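Local coordinates for retinol dehydratase (Spodoptera frugiperda, PDB 1X8K), which belongs to the sulfotransferase 1 family, binds calcium and probably converts retinol to anhydroretinol, at residues V293-Y298 with E308-K313; Y105-M110 with T163-S168; D254-I259 with R277-L282; D186-A191 with G317-Y322. The protein carries 2 engineered substitutions. All blocks are in the same frame, centred on the assembly; numbering follows the deposited sequence.

In the fold
All four contacts fall within the sulfotransferase domain. Contact 2 comes first along the chain and joins the loops that follow strands 104-105 and 160-163 of the parallel sheet. Contact 4 then pairs the start of helix 187-201 with a late loop, and contacts 3 and 1 lie, in that order, within the span it bridges. Contacts 1 and 2 both touch anhydroretinol, with centres about 20 Å apart. Contacts 1 and 3 both touch the nucleotide, with centres about 21 Å apart. Contacts 1 and 4 share a loop and meet through Arg312 and Tyr322. Contacts 1 and 2 thus border the retinoid site, contacts 1 and 3 the nucleotide, and contact 4 holds the late loop to helix 187-201.

Contact 1 of 4, residues V293-Y298 with E308-K313; sequences VNMEDY and EHFIRK. With A3P (adenosine-3'-5'-diphosphate), chain H; ANR (anhydroretinol), chain E.
Met295 lies alongside Phe310, both side chains pointing the same way. Met295 CG sits over one face of the Phe310 ring, 4.3 Å from its centroid. Met295 SD is farther out, 5.0 Å from the Phe310 centroid and almost on the ring normal, a Met-aromatic contact. CG of Phe310 is turned opposite the backbone N (chi1 -169°), and the ring brings its CE1 within 3.5 Å of C20 of anhydroretinol. With an alanine in place of Phe310, Met295 would probably lose its ring face and a gap would open beside the polyene. Ile311 crosses Val293 at a slant; its CD1 also lies 3.7 Å from CA of Asn294. His309 ND1 donates to Glu296 OE1 at 3.3 Å, meeting it from above the carboxylate plane. Glu296 also forms a salt bridge with Arg299. Asn294 OD1 accepts from Glu296 N, closing an Asx turn, while its ND2 bonds to Lys288 O. Beyond Ile311, Arg312 NE makes a nearly straight bond of 2.8 Å to O3P of the nucleotide, in the guanidinium plane. Lys313 N bonds to O2P of the same phosphate. Arg312, Lys313 and Gly314 form the Arg-Lys-Gly motif by which sulfotransferases bind the 3'-phosphate of their nucleotide.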
# COMPACT_ATOMS: atom_id res chain seq x y z
N VAL A 293 33.36 -12.92 10.27
CA VAL A 293 32.69 -12.07 9.28
C VAL A 293 31.23 -12.42 8.96
O VAL A 293 30.57 -11.63 8.28
CB VAL A 293 33.50 -11.96 7.94
CG1 VAL A 293 34.95 -11.55 8.20
CG2 VAL A 293 33.39 -13.25 7.13
N ASN A 294 30.72 -13.55 9.41
CA ASN A 294 29.35 -13.91 9.02
C ASN A 294 28.20 -13.54 9.95
O ASN A 294 27.08 -13.97 9.70
CB ASN A 294 29.23 -15.39 8.60
CG ASN A 294 29.44 -16.37 9.75
OD1 ASN A 294 29.40 -16.00 10.93
ND2 ASN A 294 29.70 -17.64 9.41
N MET A 295 28.47 -12.75 11.01
CA MET A 295 27.43 -12.37 11.99
C MET A 295 26.49 -13.52 12.44
O MET A 295 25.33 -13.29 12.75
CB MET A 295 26.56 -11.18 11.51
CG MET A 295 27.25 -10.11 10.65
SD MET A 295 27.27 -8.50 11.44
CE MET A 295 29.16 -8.25 11.55
N GLU A 296 27.00 -14.74 12.46
CA GLU A 296 26.26 -15.85 13.01
C GLU A 296 26.34 -15.83 14.54
O GLU A 296 25.68 -16.63 15.23
CB GLU A 296 26.74 -17.17 12.41
CG GLU A 296 26.17 -17.43 11.01
CD GLU A 296 24.67 -17.74 11.01
OE1 GLU A 296 23.97 -17.20 10.10
OE2 GLU A 296 24.19 -18.52 11.91
N ASP A 297 27.14 -14.90 15.07
CA ASP A 297 27.11 -14.56 16.50
C ASP A 297 25.73 -14.02 16.87
O ASP A 297 25.20 -14.33 17.94
CB ASP A 297 28.24 -13.60 16.93
CG ASP A 297 28.64 -12.58 15.85
OD1 ASP A 297 29.07 -12.99 14.74
OD2 ASP A 297 28.58 -11.33 16.02
N TYR A 298 25.13 -13.26 15.96
CA TYR A 298 23.80 -12.70 16.16
C TYR A 298 22.67 -13.75 16.25
O TYR A 298 21.68 -13.56 16.97
CB TYR A 298 23.50 -11.68 15.06
CG TYR A 298 24.27 -10.38 15.20
CD1 TYR A 298 25.34 -10.25 16.11
CD2 TYR A 298 23.92 -9.26 14.44
CE1 TYR A 298 26.04 -9.05 16.25
CE2 TYR A 298 24.60 -8.06 14.56
CZ TYR A 298 25.67 -7.96 15.46
OH TYR A 298 26.35 -6.76 15.58
N GLU A 308 17.54 -17.01 6.22
CA GLU A 308 18.48 -15.97 5.83
C GLU A 308 19.87 -16.10 6.47
O GLU A 308 20.03 -16.76 7.49
CB GLU A 308 17.86 -14.61 6.11
CG GLU A 308 16.55 -14.39 5.40
CD GLU A 308 16.69 -14.25 3.89
OE1 GLU A 308 17.84 -14.35 3.37
OE2 GLU A 308 15.66 -14.04 3.22
N HIS A 309 20.85 -15.47 5.83
CA HIS A 309 22.25 -15.46 6.23
C HIS A 309 22.87 -14.15 5.75
O HIS A 309 22.48 -13.64 4.71
CB HIS A 309 22.99 -16.65 5.61
CG HIS A 309 22.53 -17.99 6.11
ND1 HIS A 309 23.02 -18.56 7.26
CD2 HIS A 309 21.60 -18.85 5.63
CE1 HIS A 309 22.42 -19.72 7.47
NE2 HIS A 309 21.55 -19.92 6.49
N PHE A 310 23.83 -13.61 6.49
CA PHE A 310 24.49 -12.37 6.07
C PHE A 310 25.32 -12.58 4.79
O PHE A 310 25.37 -11.70 3.93
CB PHE A 310 25.36 -11.78 7.18
CG PHE A 310 25.85 -10.39 6.88
CD1 PHE A 310 24.96 -9.30 6.83
CD2 PHE A 310 27.21 -10.15 6.63
CE1 PHE A 310 25.41 -7.98 6.54
CE2 PHE A 310 27.67 -8.84 6.34
CZ PHE A 310 26.76 -7.76 6.28
N ILE A 311 25.96 -13.75 4.68
CA ILE A 311 26.70 -14.15 3.49
C ILE A 311 25.88 -15.27 2.85
O ILE A 311 25.80 -16.38 3.38
CB ILE A 311 28.13 -14.63 3.86
CG1 ILE A 311 29.03 -13.44 4.18
CG2 ILE A 311 28.76 -15.34 2.73
CD1 ILE A 311 29.96 -13.66 5.35
N ARG A 312 25.29 -14.94 1.70
CA ARG A 312 24.22 -15.72 1.09
C ARG A 312 24.68 -16.65 -0.05
O ARG A 312 25.18 -17.75 0.20
CB ARG A 312 23.18 -14.74 0.57
CG ARG A 312 21.76 -15.15 0.67
CD ARG A 312 20.83 -14.03 0.26
NE ARG A 312 21.15 -13.55 -1.09
CZ ARG A 312 20.56 -13.97 -2.20
NH1 ARG A 312 19.59 -14.89 -2.15
NH2 ARG A 312 20.94 -13.47 -3.36
N LYS A 313 24.51 -16.20 -1.30
CA LYS A 313 24.88 -17.02 -2.46
C LYS A 313 26.19 -16.62 -3.14
O LYS A 313 26.90 -17.49 -3.63
CB LYS A 313 23.76 -17.02 -3.49
CG LYS A 313 22.87 -18.25 -3.40
CD LYS A 313 22.66 -18.87 -4.78
CE LYS A 313 21.96 -20.23 -4.62
NZ LYS A 313 22.31 -21.15 -5.75
P1 A3P H . 24.38 -11.99 -2.09
O1P A3P H . 24.11 -11.51 -3.50
O2P A3P H . 24.92 -13.41 -2.03
O3P A3P H . 23.23 -11.70 -1.16
P2 A3P H . 27.83 -6.43 1.56
O4P A3P H . 26.49 -6.52 2.25
O5P A3P H . 28.99 -6.89 2.41
O6P A3P H . 28.09 -5.11 0.86
O5' A3P H . 27.72 -7.54 0.39
C5' A3P H . 26.96 -8.72 0.61
C4' A3P H . 26.92 -9.59 -0.64
O4' A3P H . 28.25 -10.01 -0.93
C3' A3P H . 26.10 -10.81 -0.32
O3' A3P H . 25.57 -11.02 -1.63
C2' A3P H . 27.07 -11.95 -0.15
O2' A3P H . 26.60 -13.28 -0.40
C1' A3P H . 28.36 -11.44 -0.78
N9 A3P H . 29.63 -11.95 -0.27
C8 A3P H . 30.09 -11.92 1.00
N7 A3P H . 31.33 -12.48 1.08
C5 A3P H . 31.65 -12.86 -0.17
C6 A3P H . 32.75 -13.47 -0.79
N6 A3P H . 33.80 -13.82 -0.01
N1 A3P H . 32.74 -13.70 -2.13
C2 A3P H . 31.68 -13.35 -2.92
N3 A3P H . 30.58 -12.75 -2.40
C4 A3P H . 30.59 -12.51 -0.98
C15 ANR E . 25.26 -3.90 6.04
C14 ANR E . 24.34 -4.31 6.97
C13 ANR E . 24.43 -4.81 8.27
C20 ANR E . 25.74 -5.42 8.87
C12 ANR E . 23.29 -4.75 9.07
C11 ANR E . 23.07 -5.15 10.39
C10 ANR E . 22.66 -4.27 11.36
C9 ANR E . 22.38 -4.33 12.71
C19 ANR E . 23.50 -4.20 13.78
C8 ANR E . 21.05 -4.48 13.05
C7 ANR E . 20.50 -4.52 14.30
C6 ANR E . 19.29 -4.49 15.02
C1 ANR E . 17.72 -4.45 14.48
C17 ANR E . 17.35 -5.73 13.67
C18 ANR E . 17.31 -3.15 13.78
C2 ANR E . 16.55 -4.44 15.52
C3 ANR E . 16.93 -4.48 17.01
C4 ANR E . 18.44 -4.51 17.27
C5 ANR E . 19.49 -4.51 16.40
C16 ANR E . 20.85 -4.56 17.16

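Contact 2 of 4, residues Y105-M110 with T163-S168; sequences YLDGFM and THLPLS. With ANR (anhydroretinol), chain E.
Asp107 grips Thr163 and His164 in a buried contact, part polar and part apolar, between two loops. These loops leave the C-terminal ends of neighbouring parallel strands 104-105 and 160-163. OD1 of Asp107 takes two bonds from the same face of its carboxylate. His164 N comes on the syn side at 3.1 Å from OD1, and the Thr163 hydroxyl OG1 from well above the plane at 3.2 Å from OD1. The same OG1 accepts from Leu165 N, an ST turn that holds the second loop. With chi1 at 60°, Asp107 CG lies between its backbone N and carbonyl carbon, and the carboxylate faces this turn. Beneath it, Asp107 CB packs on Leu165 CG. Leu106 crosses Leu165 at about a right angle, with 3.7 Å between Leu106 CD2 and Leu165 CD1. The Tyr105 hydroxyl reaches the edge of the His164 ring, in its plane, with OH 3.1 Å from CD2. NE2 of His164 lies 3.2 Å from C15 of anhydroretinol, so this corner lines the product site. His164 ND1 donates to Ser70 O, which fixes the ring's rotation. Ile56 of helix 53-57 packs on Leu106 and Leu165, and His230 of helix 227-235 bonds to His164 O.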
# COMPACT_ATOMS: atom_id res chain seq x y z
N TYR A 105 31.08 1.11 12.19
CA TYR A 105 29.99 1.24 11.24
C TYR A 105 29.35 2.61 11.46
O TYR A 105 28.35 2.76 12.19
CB TYR A 105 29.01 0.08 11.44
CG TYR A 105 27.87 -0.04 10.45
CD1 TYR A 105 27.00 -1.11 10.51
CD2 TYR A 105 27.64 0.93 9.47
CE1 TYR A 105 25.94 -1.23 9.62
CE2 TYR A 105 26.57 0.82 8.58
CZ TYR A 105 25.74 -0.27 8.67
OH TYR A 105 24.68 -0.41 7.80
N LEU A 106 29.95 3.61 10.83
CA LEU A 106 29.54 5.00 10.94
C LEU A 106 28.05 5.27 11.06
O LEU A 106 27.64 6.01 11.96
CB LEU A 106 30.15 5.84 9.81
CG LEU A 106 29.91 7.36 9.76
CD1 LEU A 106 30.33 8.09 11.03
CD2 LEU A 106 30.66 7.90 8.59
N ASP A 107 27.25 4.69 10.16
CA ASP A 107 25.81 4.99 10.07
C ASP A 107 24.92 3.81 10.46
O ASP A 107 23.71 3.82 10.18
CB ASP A 107 25.42 5.41 8.65
CG ASP A 107 25.72 4.33 7.62
OD1 ASP A 107 26.86 3.81 7.65
OD2 ASP A 107 24.91 3.93 6.75
N GLY A 108 25.53 2.81 11.08
CA GLY A 108 24.79 1.66 11.60
C GLY A 108 23.83 2.05 12.72
O GLY A 108 22.77 1.45 12.87
N PHE A 109 24.18 3.07 13.48
CA PHE A 109 23.37 3.48 14.60
C PHE A 109 21.94 3.85 14.20
O PHE A 109 21.01 3.70 15.00
CB PHE A 109 24.03 4.68 15.30
CG PHE A 109 23.92 5.98 14.54
CD1 PHE A 109 22.87 6.86 14.77
CD2 PHE A 109 24.88 6.31 13.58
CE1 PHE A 109 22.77 8.05 14.06
CE2 PHE A 109 24.80 7.51 12.87
CZ PHE A 109 23.74 8.38 13.11
N MET A 110 21.77 4.36 12.98
CA MET A 110 20.55 5.10 12.63
C MET A 110 19.33 4.22 12.61
O MET A 110 18.22 4.72 12.62
CB MET A 110 20.70 5.82 11.29
CG MET A 110 20.48 4.93 10.06
SD MET A 110 20.48 5.90 8.57
CE MET A 110 21.31 4.85 7.42
N THR A 163 30.76 2.29 6.10
CA THR A 163 29.64 3.22 5.94
C THR A 163 28.89 2.98 4.65
O THR A 163 29.49 2.64 3.62
CB THR A 163 30.10 4.70 6.00
OG1 THR A 163 28.95 5.56 6.04
CG2 THR A 163 30.81 5.11 4.71
N HIS A 164 27.57 3.19 4.70
CA HIS A 164 26.71 3.12 3.54
C HIS A 164 26.21 4.54 3.20
O HIS A 164 25.28 4.73 2.40
CB HIS A 164 25.57 2.15 3.82
CG HIS A 164 26.01 0.71 3.93
ND1 HIS A 164 26.69 0.05 2.92
CD2 HIS A 164 25.86 -0.19 4.93
CE1 HIS A 164 26.93 -1.19 3.30
NE2 HIS A 164 26.44 -1.36 4.51
N LEU A 165 26.87 5.54 3.79
CA LEU A 165 26.60 6.96 3.54
C LEU A 165 27.12 7.49 2.19
O LEU A 165 28.24 7.17 1.76
CB LEU A 165 27.16 7.84 4.68
CG LEU A 165 26.51 7.78 6.08
CD1 LEU A 165 27.31 8.59 7.06
CD2 LEU A 165 25.04 8.21 6.08
N PRO A 166 26.31 8.32 1.54
CA PRO A 166 26.73 9.05 0.34
C PRO A 166 27.84 10.01 0.71
O PRO A 166 27.93 10.37 1.89
CB PRO A 166 25.48 9.86 -0.03
CG PRO A 166 24.37 9.17 0.62
CD PRO A 166 24.90 8.60 1.89
N LEU A 167 28.67 10.43 -0.24
CA LEU A 167 29.72 11.40 0.08
C LEU A 167 29.14 12.75 0.49
O LEU A 167 29.74 13.45 1.30
CB LEU A 167 30.75 11.58 -1.06
CG LEU A 167 31.31 10.37 -1.84
CD1 LEU A 167 31.89 10.77 -3.21
CD2 LEU A 167 32.36 9.60 -1.03
N SER A 168 27.97 13.12 -0.04
CA SER A 168 27.42 14.45 0.26
C SER A 168 26.83 14.58 1.68
O SER A 168 26.38 15.66 2.07
CB SER A 168 26.43 14.91 -0.80
OG SER A 168 25.48 13.91 -1.08
C15 ANR E . 25.26 -3.90 6.04
C14 ANR E . 24.34 -4.31 6.97
C13 ANR E . 24.43 -4.81 8.27
C20 ANR E . 25.74 -5.42 8.87
C12 ANR E . 23.29 -4.75 9.07
C11 ANR E . 23.07 -5.15 10.39
C10 ANR E . 22.66 -4.27 11.36
C9 ANR E . 22.38 -4.33 12.71
C19 ANR E . 23.50 -4.20 13.78
C8 ANR E . 21.05 -4.48 13.05
C7 ANR E . 20.50 -4.52 14.30
C6 ANR E . 19.29 -4.49 15.02
C1 ANR E . 17.72 -4.45 14.48
C17 ANR E . 17.35 -5.73 13.67
C18 ANR E . 17.31 -3.15 13.78
C2 ANR E . 16.55 -4.44 15.52
C3 ANR E . 16.93 -4.48 17.01
C4 ANR E . 18.44 -4.51 17.27
C5 ANR E . 19.49 -4.51 16.40
C16 ANR E . 20.85 -4.56 17.16

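Contact 3 of 4, residues D254-I259 with R277-L282. Engineered in segment 254-259: Ser258 (natural residue Cys). Engineered in segment 277-282: Ser279 (natural residue Cys). With A3P (adenosine-3'-5'-diphosphate), chain H.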
# COMPACT_ATOMS: atom_id res chain seq x y z
N ASP A 254 37.74 -11.74 -11.34
CA ASP A 254 39.20 -11.62 -11.21
C ASP A 254 39.63 -11.26 -9.79
O ASP A 254 40.08 -10.13 -9.54
CB ASP A 254 39.71 -10.55 -12.17
CG ASP A 254 41.20 -10.61 -12.39
OD1 ASP A 254 41.81 -11.59 -11.91
OD2 ASP A 254 41.84 -9.73 -13.01
N LEU A 255 39.48 -12.20 -8.87
CA LEU A 255 39.82 -11.90 -7.49
C LEU A 255 41.30 -11.54 -7.29
O LEU A 255 41.58 -10.50 -6.72
CB LEU A 255 39.29 -12.94 -6.48
CG LEU A 255 39.35 -12.38 -5.04
CD1 LEU A 255 38.46 -11.15 -4.85
CD2 LEU A 255 39.02 -13.42 -4.00
N PRO A 256 42.25 -12.35 -7.78
CA PRO A 256 43.67 -11.96 -7.74
C PRO A 256 43.91 -10.53 -8.27
O PRO A 256 44.62 -9.74 -7.65
CB PRO A 256 44.35 -12.99 -8.65
CG PRO A 256 43.49 -14.17 -8.55
CD PRO A 256 42.09 -13.69 -8.37
N GLY A 257 43.28 -10.23 -9.41
CA GLY A 257 43.42 -8.93 -10.05
C GLY A 257 42.91 -7.77 -9.23
O GLY A 257 43.53 -6.70 -9.25
N SER A 258 41.81 -7.95 -8.50
CA SER A 258 41.27 -6.86 -7.68
C SER A 258 42.07 -6.66 -6.40
O SER A 258 42.15 -5.55 -5.89
CB SER A 258 39.81 -7.10 -7.34
OG SER A 258 39.06 -7.33 -8.52
N ILE A 259 42.65 -7.73 -5.90
CA ILE A 259 43.45 -7.65 -4.69
C ILE A 259 44.66 -6.79 -5.00
O ILE A 259 44.99 -5.89 -4.24
CB ILE A 259 43.87 -9.07 -4.20
CG1 ILE A 259 42.71 -9.80 -3.54
CG2 ILE A 259 45.03 -8.97 -3.22
CD1 ILE A 259 42.86 -11.32 -3.54
N ARG A 277 47.21 -16.49 -1.32
CA ARG A 277 46.80 -16.78 0.05
C ARG A 277 45.57 -15.95 0.45
O ARG A 277 44.64 -16.46 1.08
CB ARG A 277 47.94 -16.50 1.02
CG ARG A 277 47.86 -17.28 2.32
CD ARG A 277 49.18 -17.36 3.11
NE ARG A 277 48.99 -17.12 4.55
CZ ARG A 277 49.80 -16.38 5.33
NH1 ARG A 277 50.87 -15.77 4.82
NH2 ARG A 277 49.53 -16.24 6.62
N LEU A 278 45.58 -14.67 0.06
CA LEU A 278 44.44 -13.76 0.23
C LEU A 278 43.23 -14.15 -0.63
O LEU A 278 42.09 -13.97 -0.22
CB LEU A 278 44.88 -12.36 -0.15
CG LEU A 278 45.23 -11.44 1.01
CD1 LEU A 278 45.32 -10.02 0.47
CD2 LEU A 278 44.18 -11.55 2.10
N SER A 279 43.49 -14.68 -1.81
CA SER A 279 42.46 -15.15 -2.71
C SER A 279 41.71 -16.34 -2.12
O SER A 279 40.47 -16.36 -2.14
CB SER A 279 43.06 -15.53 -4.06
OG SER A 279 42.58 -14.67 -5.08
N GLU A 280 42.46 -17.33 -1.61
CA GLU A 280 41.88 -18.50 -0.96
C GLU A 280 41.00 -18.06 0.23
O GLU A 280 39.90 -18.58 0.42
CB GLU A 280 42.97 -19.50 -0.50
CG GLU A 280 43.67 -20.26 -1.63
CD GLU A 280 45.12 -20.70 -1.29
OE1 GLU A 280 45.72 -20.21 -0.29
OE2 GLU A 280 45.67 -21.55 -2.05
N HIS A 281 41.49 -17.08 0.98
CA HIS A 281 40.79 -16.56 2.16
C HIS A 281 39.39 -16.02 1.88
O HIS A 281 38.55 -16.06 2.76
CB HIS A 281 41.63 -15.48 2.83
CG HIS A 281 41.02 -14.92 4.07
ND1 HIS A 281 41.00 -15.60 5.27
CD2 HIS A 281 40.40 -13.74 4.30
CE1 HIS A 281 40.40 -14.87 6.18
NE2 HIS A 281 40.02 -13.73 5.62
N LEU A 282 39.16 -15.49 0.68
CA LEU A 282 37.88 -14.90 0.33
C LEU A 282 37.02 -15.82 -0.51
O LEU A 282 35.97 -15.42 -0.99
CB LEU A 282 38.09 -13.59 -0.44
CG LEU A 282 38.01 -12.27 0.33
CD1 LEU A 282 36.72 -12.14 1.14
CD2 LEU A 282 39.24 -12.13 1.24
P1 A3P H . 24.38 -11.99 -2.09
O1P A3P H . 24.11 -11.51 -3.50
O2P A3P H . 24.92 -13.41 -2.03
O3P A3P H . 23.23 -11.70 -1.16
P2 A3P H . 27.83 -6.43 1.56
O4P A3P H . 26.49 -6.52 2.25
O5P A3P H . 28.99 -6.89 2.41
O6P A3P H . 28.09 -5.11 0.86
O5' A3P H . 27.72 -7.54 0.39
C5' A3P H . 26.96 -8.72 0.61
C4' A3P H . 26.92 -9.59 -0.64
O4' A3P H . 28.25 -10.01 -0.93
C3' A3P H . 26.10 -10.81 -0.32
O3' A3P H . 25.57 -11.02 -1.63
C2' A3P H . 27.07 -11.95 -0.15
O2' A3P H . 26.60 -13.28 -0.40
C1' A3P H . 28.36 -11.44 -0.78
N9 A3P H . 29.63 -11.95 -0.27
C8 A3P H . 30.09 -11.92 1.00
N7 A3P H . 31.33 -12.48 1.08
C5 A3P H . 31.65 -12.86 -0.17
C6 A3P H . 32.75 -13.47 -0.79
N6 A3P H . 33.80 -13.82 -0.01
N1 A3P H . 32.74 -13.70 -2.13
C2 A3P H . 31.68 -13.35 -2.92
N3 A3P H . 30.58 -12.75 -2.40
C4 A3P H . 30.59 -12.51 -0.98
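Leu255, Ile259, Leu278 and Leu282 make the apolar part of this contact between two helices. The axes of segments 255-259 and 277-281 approach to 9.6 Å, with their directions 116° apart. Leu255 crosses Leu282 at about a right angle, and its CD2 lies 3.7 Å from CB of Leu282. That branch also lies near the carbonyl O of Ser279. CG of Leu255 is opposite its backbone N (chi1 -165°), which carries this branch to the other helix. Ile259 meets Leu278 at a slant, CG2 to CD1 at 3.8 Å.

Ser279, an engineered residue that replaces a cysteine, sits among apolar atoms. Its OG touches CD of Pro256 at 3.5 Å and CD1 of Ile259 at 3.7 Å. No hydrogen bond joins the two segments; they meet by van der Waals packing.

Within 254-259 the polar bonds are local. Asp254 is the N-cap of helix 255-265, and its OD1 accepts a weak bond from Gly257 N. Asp254 O takes both N and OG of Ser258, the other engineered residue.

The nucleotide bond is made beyond the packed surface. N6 of the adenine donates to Leu282 O at 2.9 Å, close to straight. Leu82 of helix 76-87 packs on both Ile259 and Leu282. The contact joins two peripheral helices, and the residue just after one of them gives its carbonyl to the adenine amino group in the sulfotransferase nucleotide site.

Contact 4 of 4, residues D186-A191 with G317-Y322; sequences DPRDVA and GCWRDY. With EMC (ethyl mercury ion), chain C.
Asp189 and Trp319 bring the backbones closest, CA to CA 5.3 Å, where the first turn of helix 187-201 meets the 3-10 segment 319-321. The side chains of Arg188 and Trp319 run side by side. The guanidinium lies flat on the indole, centres 4.2 Å apart and planes 20° apart. Arg188 CD stands over the six-membered ring, 3.7 Å from its centroid. Arg320 CG lies on the opposite indole face. Arg188 also grips Asp186 side-on. Its NE bonds to OD1 in the guanidinium plane, and its NH2 forms a salt bridge to OD2 at 2.8 Å, each oxygen using its syn lone pair. This two-nitrogen grip on the N-cap residue is likely to fix the rotation of the stacked group. A leucine in place of Arg188 would probably leave the Asp186 carboxylate without its charged mate and one face of the indole without its flat cover. Asp189 OD2 accepts from Gly317 N at 2.9 Å, and OD1 accepts a weak bond from Cys318 N. Cys318 SG binds the mercury of an ethyl mercury ion at 2.8 Å. Gly317 and Trp319 belong to the Arg-Lys-Gly-x-x-Gly-x-Trp motif of sulfotransferases, held here against the start of helix 187-201.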
# COMPACT_ATOMS: atom_id res chain seq x y z
N ASP A 186 25.59 -4.33 -9.77
CA ASP A 186 24.35 -4.34 -10.53
C ASP A 186 23.18 -4.08 -9.57
O ASP A 186 23.01 -4.80 -8.59
CB ASP A 186 24.20 -5.70 -11.22
CG ASP A 186 23.31 -5.64 -12.46
OD1 ASP A 186 22.12 -5.27 -12.34
OD2 ASP A 186 23.73 -5.97 -13.60
N PRO A 187 22.40 -3.03 -9.84
CA PRO A 187 21.32 -2.63 -8.94
C PRO A 187 20.34 -3.77 -8.74
O PRO A 187 19.86 -3.97 -7.61
CB PRO A 187 20.63 -1.47 -9.68
CG PRO A 187 21.61 -0.99 -10.68
CD PRO A 187 22.49 -2.15 -11.02
N ARG A 188 20.07 -4.52 -9.82
CA ARG A 188 19.13 -5.63 -9.77
C ARG A 188 19.55 -6.72 -8.78
O ARG A 188 18.69 -7.31 -8.11
CB ARG A 188 18.90 -6.20 -11.16
CG ARG A 188 18.18 -5.25 -12.12
CD ARG A 188 18.40 -5.53 -13.60
NE ARG A 188 19.82 -5.49 -13.96
CZ ARG A 188 20.31 -5.66 -15.19
NH1 ARG A 188 19.51 -5.87 -16.23
NH2 ARG A 188 21.62 -5.60 -15.38
N ASP A 189 20.85 -6.98 -8.68
CA ASP A 189 21.39 -7.94 -7.71
C ASP A 189 21.41 -7.35 -6.31
O ASP A 189 21.16 -8.06 -5.35
CB ASP A 189 22.79 -8.44 -8.08
CG ASP A 189 22.76 -9.54 -9.13
OD1 ASP A 189 22.21 -10.65 -8.86
OD2 ASP A 189 23.27 -9.40 -10.27
N VAL A 190 21.69 -6.06 -6.19
CA VAL A 190 21.68 -5.38 -4.90
C VAL A 190 20.27 -5.39 -4.32
O VAL A 190 20.09 -5.51 -3.10
CB VAL A 190 22.16 -3.93 -5.02
CG1 VAL A 190 22.11 -3.24 -3.67
CG2 VAL A 190 23.57 -3.88 -5.58
N ALA A 191 19.29 -5.26 -5.22
CA ALA A 191 17.88 -5.36 -4.87
C ALA A 191 17.58 -6.73 -4.23
O ALA A 191 17.06 -6.80 -3.12
CB ALA A 191 17.02 -5.13 -6.11
N GLY A 317 24.28 -11.86 -11.32
CA GLY A 317 23.27 -12.14 -12.33
C GLY A 317 22.10 -13.03 -11.92
O GLY A 317 21.34 -13.51 -12.78
N CYS A 318 21.93 -13.24 -10.62
CA CYS A 318 20.87 -14.11 -10.11
C CYS A 318 19.53 -13.36 -10.02
O CYS A 318 18.52 -13.93 -9.61
CB CYS A 318 21.30 -14.80 -8.79
SG CYS A 318 22.16 -16.43 -8.99
N TRP A 319 19.52 -12.10 -10.45
CA TRP A 319 18.30 -11.29 -10.50
C TRP A 319 17.31 -11.85 -11.52
O TRP A 319 16.08 -11.72 -11.34
CB TRP A 319 18.62 -9.82 -10.79
CG TRP A 319 19.16 -9.55 -12.17
CD1 TRP A 319 20.47 -9.48 -12.53
CD2 TRP A 319 18.40 -9.32 -13.36
NE1 TRP A 319 20.58 -9.22 -13.88
CE2 TRP A 319 19.33 -9.12 -14.41
CE3 TRP A 319 17.03 -9.26 -13.65
CZ2 TRP A 319 18.93 -8.88 -15.73
CZ3 TRP A 319 16.63 -9.02 -14.96
CH2 TRP A 319 17.58 -8.83 -15.98
N ARG A 320 17.83 -12.49 -12.57
CA ARG A 320 16.97 -13.07 -13.59
C ARG A 320 16.02 -14.10 -12.99
O ARG A 320 14.99 -14.42 -13.60
CB ARG A 320 17.79 -13.73 -14.71
CG ARG A 320 18.53 -12.79 -15.65
CD ARG A 320 19.97 -13.28 -15.90
NE ARG A 320 20.91 -12.27 -16.39
CZ ARG A 320 20.77 -11.60 -17.54
NH1 ARG A 320 19.71 -11.81 -18.34
NH2 ARG A 320 21.69 -10.71 -17.90
N ASP A 321 16.37 -14.59 -11.80
CA ASP A 321 15.58 -15.59 -11.11
C ASP A 321 14.42 -15.02 -10.31
O ASP A 321 13.53 -15.77 -9.90
CB ASP A 321 16.46 -16.43 -10.20
CG ASP A 321 17.11 -17.61 -10.93
OD1 ASP A 321 16.81 -17.86 -12.12
OD2 ASP A 321 17.94 -18.35 -10.38
N TYR A 322 14.41 -13.70 -10.13
CA TYR A 322 13.43 -13.00 -9.30
C TYR A 322 12.53 -12.05 -10.07
O TYR A 322 11.40 -11.75 -9.63
CB TYR A 322 14.16 -12.19 -8.24
CG TYR A 322 14.83 -13.01 -7.17
CD1 TYR A 322 16.09 -13.58 -7.40
CD2 TYR A 322 14.22 -13.22 -5.93
CE1 TYR A 322 16.71 -14.35 -6.41
CE2 TYR A 322 14.84 -13.97 -4.94
CZ TYR A 322 16.07 -14.53 -5.20
OH TYR A 322 16.69 -15.27 -4.24
HG EMC C . 22.77 -16.71 -11.74
C1 EMC C . 23.09 -17.16 -14.04
C2 EMC C . 22.53 -16.04 -14.88